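Local coordinates for protein anaerobically-induced outer membrane porin OprE (Pseudomonas aeruginosa, PDB 4FRX) that forms an outer-membrane beta-barrel and probably acts as a porin that lets solutes cross that membrane, at residues Thr109-Ala112 against Thr117-Arg120; Asp63-Leu68 against Pro140-Gly145. All coordinates share one frame; numbering follows the deposited sequence.

Contact 1. Residues Thr109-Ala112 against Thr117-Arg120; sequences TAKA and TEFR. With C8E ((hydroxyethyloxy)tri(ethyloxy)octane), chain G.
Two cations, K111 and R120, lie side by side across this strand pair and converge on one carboxylate oxygen, E118 OE2, R120 directly and K111 through a water. The direct link is a salt bridge, R120 NH1 to E118 OE2 at 2.9 Å. OE2 sits in the guanidinium plane, but NH1 approaches from above the carboxylate, 35° out of its plane. The water accepts from K111 NZ and donates to E118 OE2. With chi1 at 71°, K111 CG sits between the backbone N and carbonyl carbon, and the extended chain then runs past E118, with K111 CD 3.5 Å from E118 OE2. The arginine chain bends at chi3 (81°), which turns the guanidinium back across the T109 side chain. T109 CG2 then covers one guanidinium face, near the rim, and packs against R120 CB at 3.8 Å.

The motif is a tight beta hairpin, strands 102-114 and 117-121, in the wall of an OprD-family barrel. A112 and F119 form a hydrogen-bonded pair: A112 N to F119 O is 2.9 Å, and F119 N to A112 O is 2.8 Å. K111 and R120 form the adjacent non-hydrogen-bonded pair. The charged side chains share the sheet face opposite A112 and F119. D63, on strand 59-71, makes salt bridges to both K111 NZ and R120 NH2. A detergent molecule (C8E) lies against A110, its C10 being 3.6 Å from A110 CB, consistent with an outward, membrane-facing surface there.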
loop_
_atom_site.group_PDB
_atom_site.type_symbol
_atom_site.label_atom_id
_atom_site.label_comp_id
_atom_site.label_asym_id
_atom_site.label_seq_id
_atom_site.Cartn_x
_atom_site.Cartn_y
_atom_site.Cartn_z
ATOM N N THR A 109 1.600 9.280 -18.349
ATOM C CA THR A 109 2.966 8.835 -18.127
ATOM C C THR A 109 3.689 8.693 -19.467
ATOM O O THR A 109 3.287 7.886 -20.313
ATOM C CB THR A 109 2.973 7.468 -17.425
ATOM O OG1 THR A 109 2.122 7.529 -16.278
ATOM C CG2 THR A 109 4.395 7.086 -16.984
ATOM N N ALA A 110 4.737 9.486 -19.670
ATOM C CA ALA A 110 5.604 9.299 -20.831
ATOM C C ALA A 110 6.541 8.127 -20.538
ATOM O O ALA A 110 6.963 7.942 -19.398
ATOM C CB ALA A 110 6.409 10.556 -21.098
ATOM N N LYS A 111 6.868 7.337 -21.552
ATOM C CA LYS A 111 7.764 6.202 -21.337
ATOM C C LYS A 111 8.751 5.975 -22.473
ATOM O O LYS A 111 8.474 6.272 -23.638
ATOM C CB LYS A 111 6.975 4.923 -21.051
ATOM C CG LYS A 111 6.234 4.373 -22.240
ATOM C CD LYS A 111 5.180 3.357 -21.811
ATOM C CE LYS A 111 4.346 2.891 -22.997
ATOM N NZ LYS A 111 3.456 1.739 -22.642
ATOM N N ALA A 112 9.916 5.454 -22.118
ATOM C CA ALA A 112 10.910 5.073 -23.103
ATOM C C ALA A 112 11.431 3.709 -22.716
ATOM O O ALA A 112 11.457 3.366 -21.534
ATOM C CB ALA A 112 12.040 6.088 -23.143
ATOM N N THR A 117 14.574 -2.521 -20.278
ATOM C CA THR A 117 14.783 -1.425 -19.351
ATOM C C THR A 117 13.870 -0.276 -19.727
ATOM O O THR A 117 14.002 0.300 -20.806
ATOM C CB THR A 117 16.228 -0.934 -19.404
ATOM O OG1 THR A 117 17.109 -2.006 -19.017
ATOM C CG2 THR A 117 16.426 0.259 -18.475
ATOM N N GLU A 118 12.941 0.058 -18.838
ATOM C CA GLU A 118 11.932 1.072 -19.140
ATOM C C GLU A 118 12.044 2.279 -18.213
ATOM O O GLU A 118 12.222 2.123 -17.006
ATOM C CB GLU A 118 10.532 0.452 -19.065
ATOM C CG GLU A 118 9.405 1.388 -19.474
ATOM C CD GLU A 118 8.040 0.741 -19.290
ATOM O OE1 GLU A 118 7.998 -0.447 -18.910
ATOM O OE2 GLU A 118 7.014 1.417 -19.502
ATOM N N PHE A 119 11.965 3.472 -18.798
ATOM C CA PHE A 119 11.913 4.727 -18.054
ATOM C C PHE A 119 10.499 5.275 -18.114
ATOM O O PHE A 119 9.893 5.294 -19.177
ATOM C CB PHE A 119 12.864 5.755 -18.663
ATOM C CG PHE A 119 12.812 7.106 -17.992
ATOM C CD1 PHE A 119 13.095 7.237 -16.638
ATOM C CD2 PHE A 119 12.470 8.243 -18.712
ATOM C CE1 PHE A 119 13.047 8.482 -16.014
ATOM C CE2 PHE A 119 12.417 9.487 -18.096
ATOM C CZ PHE A 119 12.707 9.606 -16.743
ATOM N N ARG A 120 9.966 5.702 -16.978
ATOM C CA ARG A 120 8.607 6.233 -16.930
ATOM C C ARG A 120 8.628 7.581 -16.255
ATOM O O ARG A 120 9.253 7.746 -15.213
ATOM C CB ARG A 120 7.671 5.294 -16.162
ATOM C CG ARG A 120 7.336 4.046 -16.913
ATOM C CD ARG A 120 6.599 3.035 -16.059
ATOM N NE ARG A 120 5.173 3.320 -15.955
ATOM C CZ ARG A 120 4.317 3.138 -16.954
ATOM N NH1 ARG A 120 4.760 2.692 -18.124
ATOM N NH2 ARG A 120 3.027 3.409 -16.793
HETATM C C1 C8E G . 3.856 6.023 -34.021
HETATM C C2 C8E G . 3.678 7.522 -33.811
HETATM C C3 C8E G . 3.267 7.839 -32.378
HETATM C C4 C8E G . 3.809 9.198 -31.954
HETATM C C6 C8E G . 4.634 9.269 -28.530
HETATM C C7 C8E G . 5.933 9.282 -27.734
HETATM C C8 C8E G . 5.707 9.602 -26.260
HETATM O O9 C8E G . 6.246 10.870 -25.952
HETATM C C10 C8E G . 6.062 11.189 -24.594
HETATM C C11 C8E G . 5.739 12.669 -24.441
HETATM O O12 C8E G . 4.398 12.866 -24.830
HETATM C C13 C8E G . 3.464 12.585 -23.804
HETATM C C14 C8E G . 3.782 13.374 -22.537
HETATM O O15 C8E G . 3.133 12.757 -21.446
HETATM C C16 C8E G . 3.105 13.571 -20.299
HETATM C C17 C8E G . 4.259 13.177 -19.385
HETATM O O18 C8E G . 4.284 14.045 -18.277
HETATM C C19 C8E G . 5.489 14.773 -18.218
HETATM O O HOH W 1 4.829 -0.028 -20.781
#

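Contact 2. Residues Asp63-Leu68 against Pro140-Gly145; sequences DALGLL and PVTFEG. With C8E ((hydroxyethyloxy)tri(ethyloxy)octane), chain D.
The ring of P140, puckered at CG, meets L67 along its CG-CD side. L67 CD1 lies 4.1 Å from P140 CD and about equally far from P140 CG. L67 CD2 also reaches P140 CD, at 4.2 Å. The two side chains come together end to end. The flat peptide carbonyl of P140 is also touched, with L67 CD1 3.9 Å from P140 O. That oxygen accepts a hydrogen bond from K167.

L67 reaches this far because one of its methyls is anti to CA (chi2 -176°) and forms the far end of the side chain. A second apolar touch lies beside the first. L65 CD2 meets T142 CG2 at 3.7 Å, and the two side chains pass at a slant. In T142, CG2 lies anti to the carbonyl carbon, and this methyl carries the contact with L65. L67 CD1 also comes within 4.4 Å of T142 CG2.

The contact is small and is made by methyls, the proline ring and one carbonyl oxygen. The backbones stay well apart: L67 and P140 are the closest pair, with CA atoms 8.4 Å from each other. L65 and L67 point the same way from their strand. A detergent molecule (C8E) lies on the other side of that strand, its C4 3.6 Å from L67 N and its C3 3.9 Å from L68 CB. This is consistent with L65 and L67 facing the barrel interior, and L68 and the detergent lying on the membrane side.

Strand 59-71 is paired on its two sides with strands 37-50 and 102-114. Strand 142-150 pairs with 117-121, 123-128 and 156-167. Q125 of strand 123-128 touches L65, P140 and T142, so it packs against both segments.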
loop_
_atom_site.group_PDB
_atom_site.type_symbol
_atom_site.label_atom_id
_atom_site.label_comp_id
_atom_site.label_asym_id
_atom_site.label_seq_id
_atom_site.Cartn_x
_atom_site.Cartn_y
_atom_site.Cartn_z
ATOM N N ASP A 63 1.388 6.286 -21.468
ATOM C CA ASP A 63 0.264 5.646 -20.788
ATOM C C ASP A 63 -0.654 6.720 -20.204
ATOM O O ASP A 63 -0.217 7.840 -19.937
ATOM C CB ASP A 63 0.736 4.738 -19.644
ATOM C CG ASP A 63 1.498 3.511 -20.119
ATOM O OD1 ASP A 63 1.569 3.247 -21.335
ATOM O OD2 ASP A 63 2.025 2.788 -19.250
ATOM N N ALA A 64 -1.925 6.371 -20.007
ATOM C CA ALA A 64 -2.891 7.298 -19.424
ATOM C C ALA A 64 -3.754 6.540 -18.425
ATOM O O ALA A 64 -4.145 5.396 -18.661
ATOM C CB ALA A 64 -3.771 7.930 -20.512
ATOM N N LEU A 65 -4.017 7.175 -17.292
ATOM C CA LEU A 65 -4.873 6.593 -16.272
ATOM C C LEU A 65 -5.993 7.581 -15.953
ATOM O O LEU A 65 -5.749 8.640 -15.382
ATOM C CB LEU A 65 -4.063 6.271 -15.013
ATOM C CG LEU A 65 -4.920 5.750 -13.859
ATOM C CD1 LEU A 65 -5.527 4.399 -14.226
ATOM C CD2 LEU A 65 -4.148 5.681 -12.555
ATOM N N GLY A 66 -7.214 7.242 -16.362
ATOM C CA GLY A 66 -8.377 8.083 -16.114
ATOM C C GLY A 66 -9.171 7.523 -14.953
ATOM O O GLY A 66 -9.470 6.337 -14.932
ATOM N N LEU A 67 -9.495 8.372 -13.982
ATOM C CA LEU A 67 -10.195 7.938 -12.785
ATOM C C LEU A 67 -11.450 8.786 -12.573
ATOM O O LEU A 67 -11.370 10.005 -12.625
ATOM C CB LEU A 67 -9.274 8.103 -11.568
ATOM C CG LEU A 67 -7.910 7.403 -11.573
ATOM C CD1 LEU A 67 -7.205 7.607 -10.227
ATOM C CD2 LEU A 67 -8.096 5.938 -11.837
ATOM N N LEU A 68 -12.596 8.153 -12.337
ATOM C CA LEU A 68 -13.836 8.892 -12.089
ATOM C C LEU A 68 -14.612 8.227 -10.970
ATOM O O LEU A 68 -14.788 7.013 -10.974
ATOM C CB LEU A 68 -14.711 8.929 -13.348
ATOM C CG LEU A 68 -16.148 9.444 -13.162
ATOM C CD1 LEU A 68 -16.192 10.933 -12.822
ATOM C CD2 LEU A 68 -16.963 9.156 -14.414
ATOM N N PRO A 140 -7.721 4.705 -6.723
ATOM C CA PRO A 140 -6.384 4.502 -6.164
ATOM C C PRO A 140 -5.551 5.770 -5.994
ATOM O O PRO A 140 -5.762 6.793 -6.668
ATOM C CB PRO A 140 -5.716 3.591 -7.197
ATOM C CG PRO A 140 -6.431 3.929 -8.491
ATOM C CD PRO A 140 -7.848 4.154 -8.084
ATOM N N VAL A 141 -4.599 5.681 -5.069
ATOM C CA VAL A 141 -3.547 6.677 -4.948
ATOM C C VAL A 141 -2.662 6.606 -6.180
ATOM O O VAL A 141 -2.416 5.519 -6.707
ATOM C CB VAL A 141 -2.677 6.419 -3.685
ATOM C CG1 VAL A 141 -1.398 7.283 -3.689
ATOM C CG2 VAL A 141 -3.485 6.648 -2.403
ATOM N N THR A 142 -2.185 7.758 -6.642
ATOM C CA THR A 142 -1.136 7.808 -7.646
ATOM C C THR A 142 -0.008 8.717 -7.169
ATOM O O THR A 142 -0.212 9.584 -6.320
ATOM C CB THR A 142 -1.658 8.307 -9.024
ATOM O OG1 THR A 142 -2.087 9.671 -8.924
ATOM C CG2 THR A 142 -2.826 7.434 -9.519
ATOM N N PHE A 143 1.181 8.533 -7.731
ATOM C CA PHE A 143 2.321 9.398 -7.406
ATOM C C PHE A 143 2.756 10.057 -8.702
ATOM O O PHE A 143 2.418 9.581 -9.785
ATOM C CB PHE A 143 3.499 8.591 -6.861
ATOM C CG PHE A 143 3.266 8.001 -5.509
ATOM C CD1 PHE A 143 2.663 6.759 -5.373
ATOM C CD2 PHE A 143 3.657 8.682 -4.367
ATOM C CE1 PHE A 143 2.455 6.209 -4.111
ATOM C CE2 PHE A 143 3.451 8.135 -3.114
ATOM C CZ PHE A 143 2.840 6.909 -2.986
ATOM N N GLU A 144 3.513 11.145 -8.599
ATOM C CA GLU A 144 4.149 11.717 -9.780
ATOM C C GLU A 144 5.655 11.648 -9.614
ATOM O O GLU A 144 6.175 11.988 -8.559
ATOM C CB GLU A 144 3.735 13.180 -9.977
ATOM C CG GLU A 144 2.238 13.414 -10.154
ATOM C CD GLU A 144 1.698 12.823 -11.442
ATOM O OE1 GLU A 144 0.658 12.127 -11.386
ATOM O OE2 GLU A 144 2.309 13.063 -12.511
ATOM N N GLY A 145 6.367 11.243 -10.655
ATOM C CA GLY A 145 7.818 11.196 -10.556
ATOM C C GLY A 145 8.478 10.608 -11.782
ATOM O O GLY A 145 7.890 10.581 -12.862
HETATM C C1 C8E D . -13.866 6.588 -17.284
HETATM C C2 C8E D . -12.685 7.413 -16.780
HETATM C C3 C8E D . -13.015 8.898 -16.868
HETATM C C4 C8E D . -11.901 9.766 -16.300
HETATM C C5 C8E D . -12.278 11.241 -16.407
HETATM C C6 C8E D . -11.067 12.170 -16.475
HETATM C C7 C8E D . -11.563 13.604 -16.634
HETATM C C8 C8E D . -10.414 14.576 -16.867
HETATM O O9 C8E D . -10.258 15.413 -15.745
#

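From the N terminus, the chain first runs through 63-68 on strand 59-71. It then enters strand 102-114, which carries 109-112, and turns back at once into 117-120. Contact 1 closes that short hairpin. The chain goes on to 140-145, where contact 2 closes a far longer loop around the whole of contact 1. The two are nested and do not cross. They also touch: D63 N and T109 O are 2.7 Å apart, a probable backbone hydrogen bond. Contact 1 joins neighbouring strands of the barrel wall. Contact 2 links strand 59-71 with the start of strand 142-150, which is not its direct neighbour.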